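Local coordinates for protein amine oxidase (Emericella nidulans, PDB 3PGB) that probably oxidises primary amines to aldehydes, using a copper ion and a topaquinone cofactor made from one of its own tyrosines, at residues E501-Q509 with M696-N707; I508-F519 with I523-M531. All blocks are in the same frame, centred on the assembly; numbering follows the deposited sequence.

Interaction 1 (E501-Q509 with M696-N707). With CU (copper (II) ion), chain D.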
loop_
_atom_site.group_PDB
_atom_site.type_symbol
_atom_site.label_atom_id
_atom_site.label_comp_id
_atom_site.label_asym_id
_atom_site.label_seq_id
_atom_site.Cartn_x
_atom_site.Cartn_y
_atom_site.Cartn_z
ATOM N N GLU A 501 -8.614 1.483 -5.758
ATOM C CA GLU A 501 -7.455 2.372 -5.673
ATOM C C GLU A 501 -7.629 3.645 -6.484
ATOM O O GLU A 501 -8.326 3.667 -7.502
ATOM C CB GLU A 501 -6.209 1.678 -6.216
ATOM C CG GLU A 501 -5.634 0.595 -5.336
ATOM C CD GLU A 501 -4.442 -0.087 -5.988
ATOM O OE1 GLU A 501 -3.604 0.616 -6.609
ATOM O OE2 GLU A 501 -4.348 -1.329 -5.887
ATOM N N VAL A 502 -6.955 4.698 -6.033
ATOM C CA VAL A 502 -6.742 5.880 -6.855
ATOM C C VAL A 502 -5.284 6.306 -6.760
ATOM O O VAL A 502 -4.663 6.215 -5.701
ATOM C CB VAL A 502 -7.649 7.052 -6.439
ATOM C CG1 VAL A 502 -7.335 7.496 -5.018
ATOM C CG2 VAL A 502 -7.499 8.214 -7.425
ATOM N N ARG A 503 -4.735 6.739 -7.886
ATOM C CA ARG A 503 -3.472 7.446 -7.883
ATOM C C ARG A 503 -3.648 8.776 -8.610
ATOM O O ARG A 503 -4.538 8.922 -9.452
ATOM C CB ARG A 503 -2.365 6.607 -8.523
ATOM C CG ARG A 503 -2.150 5.261 -7.876
ATOM C CD ARG A 503 -1.134 4.423 -8.633
ATOM N NE ARG A 503 -0.794 3.213 -7.892
ATOM C CZ ARG A 503 0.201 3.097 -7.017
ATOM N NH1 ARG A 503 1.011 4.117 -6.750
ATOM N NH2 ARG A 503 0.391 1.937 -6.400
ATOM N N ALA A 504 -2.799 9.739 -8.266
ATOM C CA ALA A 504 -2.863 11.076 -8.840
ATOM C C ALA A 504 -1.562 11.423 -9.549
ATOM O O ALA A 504 -0.480 11.035 -9.113
ATOM C CB ALA A 504 -3.155 12.102 -7.765
ATOM N N SER A 505 -1.694 12.140 -10.658
ATOM C CA SER A 505 -0.566 12.725 -11.360
ATOM C C SER A 505 -1.064 14.004 -12.024
ATOM O O SER A 505 -2.078 14.553 -11.607
ATOM C CB SER A 505 -0.002 11.745 -12.389
ATOM O OG SER A 505 1.201 12.242 -12.948
ATOM N N GLY A 506 -0.361 14.473 -13.048
ATOM C CA GLY A 506 -0.722 15.709 -13.722
ATOM C C GLY A 506 -0.136 16.927 -13.026
ATOM O O GLY A 506 0.793 16.810 -12.224
ATOM N N TYR A 507 -0.691 18.094 -13.334
ATOM C CA TYR A 507 -0.176 19.365 -12.836
ATOM C C TYR A 507 -0.829 19.743 -11.527
ATOM O O TYR A 507 -2.035 19.589 -11.358
ATOM C CB TYR A 507 -0.424 20.478 -13.851
ATOM C CG TYR A 507 0.568 20.493 -14.979
ATOM C CD1 TYR A 507 0.308 19.831 -16.167
ATOM C CD2 TYR A 507 1.770 21.165 -14.857
ATOM C CE1 TYR A 507 1.219 19.839 -17.202
ATOM C CE2 TYR A 507 2.683 21.183 -15.888
ATOM C CZ TYR A 507 2.401 20.513 -17.059
ATOM O OH TYR A 507 3.300 20.517 -18.098
ATOM N N ILE A 508 -0.034 20.251 -10.598
ATOM C CA ILE A 508 -0.576 20.772 -9.364
ATOM C C ILE A 508 -1.179 22.146 -9.647
ATOM O O ILE A 508 -0.772 22.825 -10.591
ATOM C CB ILE A 508 0.493 20.843 -8.239
ATOM C CG1 ILE A 508 1.552 21.913 -8.524
ATOM C CG2 ILE A 508 1.142 19.478 -8.042
ATOM C CD1 ILE A 508 2.543 22.127 -7.369
ATOM N N GLN A 509 -2.166 22.545 -8.851
ATOM C CA GLN A 509 -2.628 23.919 -8.889
ATOM C C GLN A 509 -1.782 24.700 -7.908
ATOM O O GLN A 509 -1.919 24.562 -6.687
ATOM C CB GLN A 509 -4.109 24.060 -8.570
ATOM C CG GLN A 509 -4.601 25.456 -8.883
ATOM C CD GLN A 509 -6.084 25.592 -8.745
ATOM O OE1 GLN A 509 -6.572 26.164 -7.773
ATOM N NE2 GLN A 509 -6.820 25.062 -9.710
ATOM N N MET A 696 -5.629 11.862 0.371
ATOM C CA MET A 696 -4.218 12.184 0.596
ATOM C C MET A 696 -4.076 13.605 1.115
ATOM O O MET A 696 -4.837 14.483 0.713
ATOM C CB MET A 696 -3.454 12.142 -0.722
ATOM C CG MET A 696 -3.327 10.792 -1.371
ATOM S SD MET A 696 -3.545 10.919 -3.160
ATOM C CE MET A 696 -5.279 10.469 -3.324
ATOM N N HIS A 697 -3.089 13.830 1.981
ATOM C CA HIS A 697 -2.664 15.177 2.321
ATOM C C HIS A 697 -1.485 15.481 1.415
ATOM O O HIS A 697 -0.451 14.814 1.493
ATOM C CB HIS A 697 -2.236 15.286 3.786
ATOM C CG HIS A 697 -3.287 14.856 4.760
ATOM N ND1 HIS A 697 -4.433 15.585 4.992
ATOM C CD2 HIS A 697 -3.356 13.776 5.572
ATOM C CE1 HIS A 697 -5.168 14.966 5.899
ATOM N NE2 HIS A 697 -4.535 13.869 6.271
ATOM N N HIS A 698 -1.640 16.479 0.552
ATOM C CA HIS A 698 -0.648 16.761 -0.474
ATOM C C HIS A 698 -0.085 18.165 -0.308
ATOM O O HIS A 698 -0.770 19.156 -0.579
ATOM C CB HIS A 698 -1.267 16.574 -1.860
ATOM C CG HIS A 698 -0.267 16.527 -2.975
ATOM N ND1 HIS A 698 -0.632 16.602 -4.301
ATOM C CD2 HIS A 698 1.083 16.426 -2.963
ATOM C CE1 HIS A 698 0.449 16.541 -5.058
ATOM N NE2 HIS A 698 1.503 16.433 -4.271
ATOM N N VAL A 699 1.158 18.230 0.166
ATOM C CA VAL A 699 1.924 19.463 0.224
ATOM C C VAL A 699 3.028 19.356 -0.826
ATOM O O VAL A 699 4.125 18.896 -0.523
ATOM C CB VAL A 699 2.537 19.683 1.626
ATOM C CG1 VAL A 699 3.227 21.045 1.695
ATOM C CG2 VAL A 699 1.461 19.571 2.697
ATOM N N PRO A 700 2.737 19.770 -2.074
ATOM C CA PRO A 700 3.680 19.538 -3.159
ATOM C C PRO A 700 5.063 20.131 -2.927
ATOM O O PRO A 700 5.177 21.291 -2.505
ATOM C CB PRO A 700 3.008 20.220 -4.353
ATOM C CG PRO A 700 1.593 20.214 -4.026
ATOM C CD PRO A 700 1.552 20.492 -2.567
ATOM N N HIS A 701 6.089 19.324 -3.217
ATOM C CA HIS A 701 7.480 19.753 -3.165
ATOM C C HIS A 701 8.058 19.858 -4.583
ATOM O O HIS A 701 7.321 19.756 -5.567
ATOM C CB HIS A 701 8.302 18.808 -2.264
ATOM C CG HIS A 701 8.632 17.480 -2.881
ATOM N ND1 HIS A 701 9.922 17.106 -3.192
ATOM C CD2 HIS A 701 7.849 16.424 -3.206
ATOM C CE1 HIS A 701 9.920 15.889 -3.700
ATOM N NE2 HIS A 701 8.674 15.452 -3.722
ATOM N N THR A 702 9.372 20.055 -4.682
ATOM C CA THR A 702 10.032 20.264 -5.967
ATOM C C THR A 702 9.887 19.067 -6.908
ATOM O O THR A 702 9.901 19.225 -8.127
ATOM C CB THR A 702 11.536 20.574 -5.783
ATOM O OG1 THR A 702 12.148 19.542 -4.990
ATOM C CG2 THR A 702 11.728 21.933 -5.115
ATOM N N GLY A 703 9.748 17.876 -6.336
ATOM C CA GLY A 703 9.523 16.660 -7.110
ATOM C C GLY A 703 8.134 16.551 -7.720
ATOM O O GLY A 703 7.847 15.611 -8.458
ATOM N N ASP A 704 7.257 17.495 -7.402
ATOM C CA ASP A 704 5.978 17.601 -8.093
ATOM C C ASP A 704 6.086 18.449 -9.367
ATOM O O ASP A 704 5.091 18.653 -10.055
ATOM C CB ASP A 704 4.913 18.152 -7.144
ATOM C CG ASP A 704 4.546 17.156 -6.062
ATOM O OD1 ASP A 704 3.700 16.286 -6.341
ATOM O OD2 ASP A 704 5.102 17.229 -4.948
ATOM N N LEU A 705 7.291 18.931 -9.676
ATOM C CA LEU A 705 7.558 19.648 -10.918
ATOM C C LEU A 705 8.265 18.720 -11.904
ATOM O O LEU A 705 9.260 18.090 -11.549
ATOM C CB LEU A 705 8.455 20.856 -10.657
ATOM C CG LEU A 705 7.958 21.885 -9.648
ATOM C CD1 LEU A 705 9.021 22.957 -9.460
ATOM C CD2 LEU A 705 6.643 22.494 -10.094
ATOM N N PRO A 706 7.766 18.629 -13.147
ATOM C CA PRO A 706 6.602 19.301 -13.738
ATOM C C PRO A 706 5.251 18.712 -13.301
ATOM O O PRO A 706 4.247 19.431 -13.257
ATOM C CB PRO A 706 6.812 19.081 -15.235
ATOM C CG PRO A 706 7.523 17.746 -15.289
ATOM C CD PRO A 706 8.456 17.769 -14.128
ATOM N N ASN A 707 5.231 17.418 -12.990
ATOM C CA ASN A 707 3.998 16.739 -12.599
ATOM C C ASN A 707 4.159 15.924 -11.341
ATOM O O ASN A 707 5.251 15.458 -11.025
ATOM C CB ASN A 707 3.537 15.791 -13.707
ATOM C CG ASN A 707 2.814 16.501 -14.823
ATOM O OD1 ASN A 707 2.635 17.725 -14.800
ATOM N ND2 ASN A 707 2.382 15.729 -15.815
HETATM CU CU CU D . -2.510 16.663 -5.016
HETATM O O HOH W 1 -2.313 17.302 -7.405
#
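In the second shell of the copper site of this amine oxidase, I508 packs against the loop that follows copper ligand H698. CG1 of I508 lies between its backbone N and carbonyl carbon (chi1 69°), and the extended chain beyond brings CD1 to 3.6 Å from P700 CB, while the CG2 branch meets D704 CB at 4.1 Å. P700 in turn sets its CG over one face of the H698 imidazole. That ring binds copper through ND1 at 2.0 Å; H532 and H534 supply the other two histidines, and a water lies 2.5 Å from the metal. H698 NE2 donates to D704 OD1 (3.0 Å) in the plane of its own ring, a His-carboxylate bond that limits rotation of the imidazole and would probably make it a more electron-rich ligand. D704 is itself held at both oxygens, OD1 by the T708 hydroxyl and OD2 by H701 N. At Y507, just before I508, the end of the N707 side chain lies over one face of the ring, the two planes 85° apart, and the Y507 hydroxyl bonds to A311 O. Between strands 498-504 and 686-698, V502 CG1 touches M696 CE (4.0 Å), the end of a chain bent at chi2 and chi3.

Interaction 2 (I508-F519 with I523-M531)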
loop_
_atom_site.group_PDB
_atom_site.type_symbol
_atom_site.label_atom_id
_atom_site.label_comp_id
_atom_site.label_asym_id
_atom_site.label_seq_id
_atom_site.Cartn_x
_atom_site.Cartn_y
_atom_site.Cartn_z
ATOM N N ILE A 508 -0.034 20.251 -10.598
ATOM C CA ILE A 508 -0.576 20.772 -9.364
ATOM C C ILE A 508 -1.179 22.146 -9.647
ATOM O O ILE A 508 -0.772 22.825 -10.591
ATOM C CB ILE A 508 0.493 20.843 -8.239
ATOM C CG1 ILE A 508 1.552 21.913 -8.524
ATOM C CG2 ILE A 508 1.142 19.478 -8.042
ATOM C CD1 ILE A 508 2.543 22.127 -7.369
ATOM N N GLN A 509 -2.166 22.545 -8.851
ATOM C CA GLN A 509 -2.628 23.919 -8.889
ATOM C C GLN A 509 -1.782 24.700 -7.908
ATOM O O GLN A 509 -1.919 24.562 -6.687
ATOM C CB GLN A 509 -4.109 24.060 -8.570
ATOM C CG GLN A 509 -4.601 25.456 -8.883
ATOM C CD GLN A 509 -6.084 25.592 -8.745
ATOM O OE1 GLN A 509 -6.572 26.164 -7.773
ATOM N NE2 GLN A 509 -6.820 25.062 -9.710
ATOM N N SER A 510 -0.915 25.531 -8.475
ATOM C CA SER A 510 0.163 26.186 -7.756
ATOM C C SER A 510 -0.343 27.362 -6.931
ATOM O O SER A 510 -1.527 27.685 -6.959
ATOM C CB SER A 510 1.191 26.662 -8.782
ATOM O OG SER A 510 2.329 27.218 -8.178
ATOM N N ALA A 511 0.562 27.983 -6.183
ATOM C CA ALA A 511 0.269 29.203 -5.436
ATOM C C ALA A 511 1.462 30.140 -5.541
ATOM O O ALA A 511 2.603 29.683 -5.613
ATOM C CB ALA A 511 -0.022 28.878 -3.980
ATOM N N TYR A 512 1.201 31.445 -5.563
ATOM C CA TYR A 512 2.275 32.439 -5.608
ATOM C C TYR A 512 3.058 32.388 -4.305
ATOM O O TYR A 512 2.479 32.207 -3.233
ATOM C CB TYR A 512 1.716 33.848 -5.849
ATOM C CG TYR A 512 2.755 34.845 -6.322
ATOM C CD1 TYR A 512 3.334 34.731 -7.588
ATOM C CD2 TYR A 512 3.153 35.901 -5.515
ATOM C CE1 TYR A 512 4.286 35.643 -8.031
ATOM C CE2 TYR A 512 4.105 36.814 -5.942
ATOM C CZ TYR A 512 4.662 36.682 -7.202
ATOM O OH TYR A 512 5.598 37.589 -7.618
ATOM N N TYR A 513 4.374 32.542 -4.401
ATOM C CA TYR A 513 5.265 32.305 -3.256
ATOM C C TYR A 513 5.089 33.329 -2.148
ATOM O O TYR A 513 5.224 32.997 -0.970
ATOM C CB TYR A 513 6.730 32.292 -3.697
ATOM C CG TYR A 513 7.391 33.655 -3.759
ATOM C CD1 TYR A 513 8.253 34.076 -2.749
ATOM C CD2 TYR A 513 7.153 34.524 -4.825
ATOM C CE1 TYR A 513 8.863 35.327 -2.797
ATOM C CE2 TYR A 513 7.763 35.776 -4.886
ATOM C CZ TYR A 513 8.614 36.171 -3.870
ATOM O OH TYR A 513 9.217 37.403 -3.923
ATOM N N ALA A 514 4.780 34.567 -2.536
ATOM C CA ALA A 514 4.884 35.712 -1.641
ATOM C C ALA A 514 4.066 35.524 -0.372
ATOM O O ALA A 514 2.849 35.397 -0.426
ATOM C CB ALA A 514 4.469 36.995 -2.363
ATOM N N ASN A 515 4.760 35.472 0.762
ATOM C CA ASN A 515 4.129 35.449 2.079
ATOM C C ASN A 515 3.289 34.198 2.354
ATOM O O ASN A 515 2.419 34.217 3.229
ATOM C CB ASN A 515 3.261 36.694 2.271
ATOM C CG ASN A 515 3.911 37.941 1.721
ATOM O OD1 ASN A 515 4.955 38.378 2.213
ATOM N ND2 ASN A 515 3.312 38.511 0.680
ATOM N N ASN A 516 3.558 33.110 1.631
ATOM C CA ASN A 516 2.785 31.875 1.788
ATOM C C ASN A 516 3.543 30.800 2.589
ATOM O O ASN A 516 3.319 29.608 2.403
ATOM C CB ASN A 516 2.400 31.342 0.407
ATOM C CG ASN A 516 1.147 30.491 0.431
ATOM O OD1 ASN A 516 0.150 30.862 1.043
ATOM N ND2 ASN A 516 1.187 29.351 -0.254
ATOM N N GLN A 517 4.414 31.239 3.498
ATOM C CA GLN A 517 5.311 30.348 4.232
ATOM C C GLN A 517 4.593 29.302 5.073
ATOM O O GLN A 517 5.127 28.214 5.279
ATOM C CB GLN A 517 6.221 31.148 5.170
ATOM C CG GLN A 517 7.274 31.995 4.473
ATOM C CD GLN A 517 6.800 33.411 4.195
ATOM O OE1 GLN A 517 5.597 33.676 4.143
ATOM N NE2 GLN A 517 7.750 34.332 4.033
ATOM N N ASP A 518 3.405 29.645 5.572
ATOM C CA ASP A 518 2.665 28.786 6.498
ATOM C C ASP A 518 1.768 27.765 5.794
ATOM O O ASP A 518 1.110 26.950 6.450
ATOM C CB ASP A 518 1.836 29.643 7.472
ATOM C CG ASP A 518 2.704 30.386 8.497
ATOM O OD1 ASP A 518 3.945 30.380 8.378
ATOM O OD2 ASP A 518 2.143 30.978 9.432
ATOM N N PHE A 519 1.763 27.793 4.464
ATOM C CA PHE A 519 0.838 26.989 3.677
ATOM C C PHE A 519 1.526 26.245 2.534
ATOM O O PHE A 519 0.895 25.953 1.517
ATOM C CB PHE A 519 -0.273 27.879 3.119
ATOM C CG PHE A 519 -1.022 28.645 4.167
ATOM C CD1 PHE A 519 -2.212 28.154 4.690
ATOM C CD2 PHE A 519 -0.546 29.859 4.625
ATOM C CE1 PHE A 519 -2.911 28.865 5.659
ATOM C CE2 PHE A 519 -1.231 30.569 5.590
ATOM C CZ PHE A 519 -2.421 30.074 6.108
ATOM N N ILE A 523 8.969 26.082 -4.123
ATOM C CA ILE A 523 9.556 25.034 -4.971
ATOM C C ILE A 523 10.129 25.536 -6.303
ATOM O O ILE A 523 10.724 24.753 -7.050
ATOM C CB ILE A 523 8.539 23.896 -5.236
ATOM C CG1 ILE A 523 7.298 24.415 -5.970
ATOM C CG2 ILE A 523 8.140 23.233 -3.915
ATOM C CD1 ILE A 523 6.410 23.320 -6.473
ATOM N N HIS A 524 9.956 26.827 -6.596
ATOM C CA HIS A 524 10.558 27.451 -7.787
ATOM C C HIS A 524 10.717 28.968 -7.614
ATOM O O HIS A 524 10.218 29.539 -6.652
ATOM C CB HIS A 524 9.743 27.140 -9.044
ATOM C CG HIS A 524 10.585 26.946 -10.266
ATOM N ND1 HIS A 524 10.602 27.846 -11.310
ATOM C CD2 HIS A 524 11.456 25.965 -10.599
ATOM C CE1 HIS A 524 11.440 27.422 -12.238
ATOM N NE2 HIS A 524 11.972 26.284 -11.832
ATOM N N ASP A 525 11.404 29.606 -8.558
ATOM C CA ASP A 525 11.806 31.023 -8.453
ATOM C C ASP A 525 10.768 31.907 -7.758
ATOM O O ASP A 525 11.112 32.694 -6.879
ATOM C CB ASP A 525 12.148 31.612 -9.833
ATOM C CG ASP A 525 13.212 30.802 -10.583
ATOM O OD1 ASP A 525 13.878 31.372 -11.484
ATOM O OD2 ASP A 525 13.380 29.594 -10.286
ATOM N N SER A 526 9.504 31.765 -8.143
ATOM C CA SER A 526 8.415 32.515 -7.508
ATOM C C SER A 526 7.187 31.634 -7.275
ATOM O O SER A 526 6.044 32.101 -7.355
ATOM C CB SER A 526 8.057 33.735 -8.360
ATOM O OG SER A 526 9.145 34.638 -8.408
ATOM N N LEU A 527 7.438 30.364 -6.954
ATOM C CA LEU A 527 6.390 29.348 -6.914
ATOM C C LEU A 527 6.287 28.673 -5.553
ATOM O O LEU A 527 7.294 28.253 -4.989
ATOM C CB LEU A 527 6.647 28.278 -7.979
ATOM C CG LEU A 527 5.430 27.442 -8.386
ATOM C CD1 LEU A 527 4.445 28.331 -9.110
ATOM C CD2 LEU A 527 5.825 26.273 -9.264
ATOM N N SER A 528 5.061 28.581 -5.040
ATOM C CA SER A 528 4.756 27.751 -3.888
ATOM C C SER A 528 4.025 26.504 -4.341
ATOM O O SER A 528 3.115 26.573 -5.168
ATOM C CB SER A 528 3.880 28.493 -2.887
ATOM O OG SER A 528 3.410 27.601 -1.891
ATOM N N GLY A 529 4.418 25.367 -3.780
ATOM C CA GLY A 529 3.747 24.116 -4.060
ATOM C C GLY A 529 2.331 24.111 -3.525
ATOM O O GLY A 529 1.485 23.393 -4.051
ATOM N N SER A 530 2.082 24.922 -2.489
ATOM C CA SER A 530 0.759 25.087 -1.879
ATOM C C SER A 530 0.440 23.865 -1.017
ATOM O O SER A 530 1.351 23.138 -0.604
ATOM C CB SER A 530 -0.322 25.332 -2.949
ATOM O OG SER A 530 -1.458 26.008 -2.431
ATOM N N MET A 531 -0.842 23.658 -0.715
ATOM C CA MET A 531 -1.274 22.475 0.016
ATOM C C MET A 531 -2.732 22.183 -0.275
ATOM O O MET A 531 -3.510 23.100 -0.510
ATOM C CB MET A 531 -1.059 22.650 1.523
ATOM C CG MET A 531 -1.798 23.818 2.157
ATOM S SD MET A 531 -1.381 24.052 3.898
ATOM C CE MET A 531 -1.934 22.488 4.595
HETATM O O HOH W 2 -1.207 22.450 -4.664
HETATM O O HOH W 3 4.691 28.262 0.419
#
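A511 and S528 face each other as an antiparallel hydrogen-bonded pair, A511 N to S528 O at 3.1 Å and S528 N to A511 O at 2.8 Å, followed by the non-hydrogen-bonded pair Y512-L527. A type II turn, Y513 to N516, comes next, while I523 and H524 both face L527 in a classic beta bulge. S528 OG gathers a side chain, a backbone N-H and a water. With chi1 at 170° it sits beside its own carbonyl carbon, within reach of S530 N two residues on (3.0 Å), an ST turn; N516 ND2 meets it in the amide plane (3.3 Å), and the water joins it to N516 O. N516 OD1 is taken by N392 N, so both ends of the amide are fixed. A511 CB, on the same face as S528, rests against S530 OG (3.6 Å), itself bonded to Q396 OE1. Y513 lays CD2 alongside S526 CB (3.7 Å). M531 SD lies obliquely 5.5 Å from the F519 ring centroid, a Met-aromatic contact. Strand 527-528 lies between 511-512 and 522-524; P255 and Y259 of strand 255-263 meet L527 and Y512, and M574 and V556 of the second subunit cover F519 and M531.

The two contacts have centres 13 Å apart within the copper amine oxidase enzyme domain and share I508 and Q509. A loop holding these two residues joins strand 498-504 to strand 511-512; both segments of interaction 2 then precede 696-707 in the chain. They also touch directly: P700 CG packs 3.2 Å from G529 O, and L705 CD1 meets I523 O. Segment 523-531 leads straight into strand 532-542, which carries copper ligands H532 and H534 and pairs with strand 686-698, the strand that ends at H698. The small three-stranded sheet thus lies close behind the loop that packs round the metal site, and both contacts reach the second subunit.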